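Local coordinates for protein transketolase (Campylobacter jejuni, PDB 3L84) that belongs to the transketolase family of thiamine diphosphate-dependent enzymes, with a diphosphate-binding, a pyrimidine-binding and a C-terminal domain, at residues L348-K353 with K370-M376. Sequence-based numbering, arbitrary orientation.
Sequences LNVLAK and KTELHSM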
loop_
_atom_site.group_PDB
_atom_site.type_symbol
_atom_site.label_atom_id
_atom_site.label_comp_id
_atom_site.label_asym_id
_atom_site.label_seq_id
_atom_site.Cartn_x
_atom_site.Cartn_y
_atom_site.Cartn_z
ATOM N N LEU A 348 -11.682 -10.555 -20.959
ATOM C CA LEU A 348 -11.616 -11.450 -19.772
ATOM C C LEU A 348 -12.578 -12.599 -19.927
ATOM O O LEU A 348 -12.262 -13.763 -19.610
ATOM C CB LEU A 348 -11.940 -10.698 -18.498
ATOM C CG LEU A 348 -10.910 -9.701 -17.997
ATOM C CD1 LEU A 348 -11.498 -8.882 -16.830
ATOM C CD2 LEU A 348 -9.577 -10.373 -17.649
ATOM N N ASN A 349 -13.764 -12.314 -20.474
ATOM C CA ASN A 349 -14.736 -13.381 -20.730
ATOM C C ASN A 349 -14.287 -14.376 -21.797
ATOM O O ASN A 349 -14.462 -15.573 -21.609
ATOM C CB ASN A 349 -16.092 -12.760 -21.057
ATOM C CG ASN A 349 -16.885 -12.432 -19.812
ATOM O OD1 ASN A 349 -17.670 -13.236 -19.353
ATOM N ND2 ASN A 349 -16.612 -11.281 -19.208
ATOM N N VAL A 350 -13.670 -13.917 -22.876
ATOM C CA VAL A 350 -13.128 -14.817 -23.892
ATOM C C VAL A 350 -12.013 -15.675 -23.296
ATOM O O VAL A 350 -11.939 -16.882 -23.542
ATOM C CB VAL A 350 -12.598 -14.005 -25.092
ATOM C CG1 VAL A 350 -11.755 -14.871 -26.024
ATOM C CG2 VAL A 350 -13.768 -13.376 -25.887
ATOM N N LEU A 351 -11.152 -15.078 -22.486
ATOM C CA LEU A 351 -10.058 -15.829 -21.871
ATOM C C LEU A 351 -10.583 -16.890 -20.928
ATOM O O LEU A 351 -10.119 -18.044 -20.975
ATOM C CB LEU A 351 -9.060 -14.898 -21.166
ATOM C CG LEU A 351 -8.305 -13.950 -22.109
ATOM C CD1 LEU A 351 -7.432 -12.959 -21.308
ATOM C CD2 LEU A 351 -7.471 -14.735 -23.056
ATOM N N ALA A 352 -11.570 -16.537 -20.119
ATOM C CA ALA A 352 -12.138 -17.504 -19.174
ATOM C C ALA A 352 -12.821 -18.636 -19.920
ATOM O O ALA A 352 -12.806 -19.767 -19.421
ATOM C CB ALA A 352 -13.112 -16.791 -18.230
ATOM N N LYS A 353 -13.438 -18.373 -21.069
ATOM C CA LYS A 353 -14.090 -19.425 -21.855
ATOM C C LYS A 353 -13.083 -20.365 -22.475
ATOM O O LYS A 353 -13.375 -21.571 -22.617
ATOM C CB LYS A 353 -14.952 -18.811 -22.956
ATOM C CG LYS A 353 -16.179 -18.174 -22.401
ATOM C CD LYS A 353 -17.012 -17.533 -23.490
ATOM C CE LYS A 353 -17.517 -16.150 -23.057
ATOM N NZ LYS A 353 -17.205 -15.031 -24.049
ATOM N N LYS A 370 -15.853 -4.071 -14.582
ATOM C CA LYS A 370 -16.355 -4.908 -15.678
ATOM C C LYS A 370 -15.686 -6.263 -15.755
ATOM O O LYS A 370 -15.422 -6.814 -16.852
ATOM C CB LYS A 370 -16.268 -4.173 -17.014
ATOM C CG LYS A 370 -16.985 -2.833 -17.032
ATOM C CD LYS A 370 -18.457 -2.954 -16.730
ATOM C CE LYS A 370 -19.175 -1.596 -16.739
ATOM N NZ LYS A 370 -19.811 -1.387 -18.065
ATOM N N THR A 371 -15.474 -6.886 -14.596
ATOM C CA THR A 371 -14.757 -8.138 -14.509
ATOM C C THR A 371 -15.635 -9.371 -14.352
ATOM O O THR A 371 -15.112 -10.483 -14.335
ATOM C CB THR A 371 -13.760 -8.080 -13.304
ATOM O OG1 THR A 371 -14.445 -7.584 -12.130
ATOM C CG2 THR A 371 -12.631 -7.136 -13.643
ATOM N N GLU A 372 -16.951 -9.230 -14.272
ATOM C CA GLU A 372 -17.790 -10.428 -14.171
ATOM C C GLU A 372 -17.558 -11.348 -15.353
ATOM O O GLU A 372 -17.643 -10.940 -16.505
ATOM C CB GLU A 372 -19.281 -10.053 -14.085
ATOM C CG GLU A 372 -20.254 -11.245 -13.905
ATOM C CD GLU A 372 -21.704 -10.810 -13.748
ATOM O OE1 GLU A 372 -21.998 -9.609 -13.587
ATOM O OE2 GLU A 372 -22.582 -11.700 -13.845
ATOM N N LEU A 373 -17.338 -12.628 -15.031
ATOM C CA LEU A 373 -17.177 -13.682 -15.997
ATOM C C LEU A 373 -18.568 -14.311 -16.109
ATOM O O LEU A 373 -19.001 -15.105 -15.260
ATOM C CB LEU A 373 -16.103 -14.671 -15.555
ATOM C CG LEU A 373 -14.747 -14.034 -15.270
ATOM C CD1 LEU A 373 -13.845 -15.092 -14.635
ATOM C CD2 LEU A 373 -14.131 -13.352 -16.503
ATOM N N HIS A 374 -19.304 -13.881 -17.122
ATOM C CA HIS A 374 -20.734 -14.116 -17.212
ATOM C C HIS A 374 -21.086 -15.569 -17.344
ATOM O O HIS A 374 -20.562 -16.260 -18.203
ATOM C CB HIS A 374 -21.306 -13.345 -18.394
ATOM C CG HIS A 374 -21.164 -11.875 -18.267
ATOM N ND1 HIS A 374 -21.866 -11.134 -17.339
ATOM C CD2 HIS A 374 -20.384 -11.005 -18.944
ATOM C CE1 HIS A 374 -21.519 -9.866 -17.456
ATOM N NE2 HIS A 374 -20.616 -9.765 -18.414
ATOM N N SER A 375 -21.997 -16.009 -16.481
ATOM C CA SER A 375 -22.478 -17.405 -16.443
ATOM C C SER A 375 -21.392 -18.424 -16.090
ATOM O O SER A 375 -21.576 -19.621 -16.324
ATOM C CB SER A 375 -23.166 -17.780 -17.763
ATOM O OG SER A 375 -24.288 -16.934 -17.967
HETATM N N MSE A 376 -20.272 -17.970 -15.503
HETATM C CA MSE A 376 -19.196 -18.881 -15.127
HETATM C C MSE A 376 -19.132 -19.162 -13.622
HETATM O O MSE A 376 -18.259 -19.892 -13.161
HETATM C CB MSE A 376 -17.869 -18.390 -15.700
HETATM C CG MSE A 376 -18.001 -18.051 -17.187
HETATM SE SE MSE A 376 -16.348 -18.186 -18.230
HETATM C CE MSE A 376 -16.180 -20.093 -18.040
#
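Asn-349 reaches from helix 340-354 to the loop of residues 370-376 and bonds to its backbone with both ends of its amide. The site lies in the pyrimidine-binding domain, an alpha/beta fold around a parallel sheet, where this loop leaves the short helix 366-369 and runs toward strand 384-386. ND2 of Asn-349 donates to Glu-372 O at 2.9 Å, nearly straight at 166° and with Glu-372 O close to the amide plane of Asn-349, while Asn-349 OD1 accepts His-374 N at 2.8 Å, with the donor in the carbonyl plane. The two bonds straddle Leu-373 and fix the rotation of the amide; ND2 also serves Gly-345 O, one turn back in the helix. The imidazole of His-374 is turned only 18° from the amide plane, its CD2 lying 3.5 Å from Asn-349 OD1.

Next to Asn-349 the contact turns apolar. From Leu-373 a type II beta turn runs to Met-376, a selenomethionine modelled in two conformers. In one of them the chain bends at chi3 and lays SE 3.5 Å from Ala-352 CB, a contact that holds for that conformer alone and is less certain. Ala-352 O accepts Lys-383 NZ. With CG anti to its carbonyl carbon (chi1 -56°), Leu-373 sends CD2 against the helix, 4.0 Å from Leu-348 CB and against the Leu-348 carbonyl. Phe-410 of strand 408-414 touches Leu-348, Thr-371 and Leu-373. Leu-348 and Thr-371 lie side by side, CD1 of the leucine 3.8 Å from CG2 of the threonine.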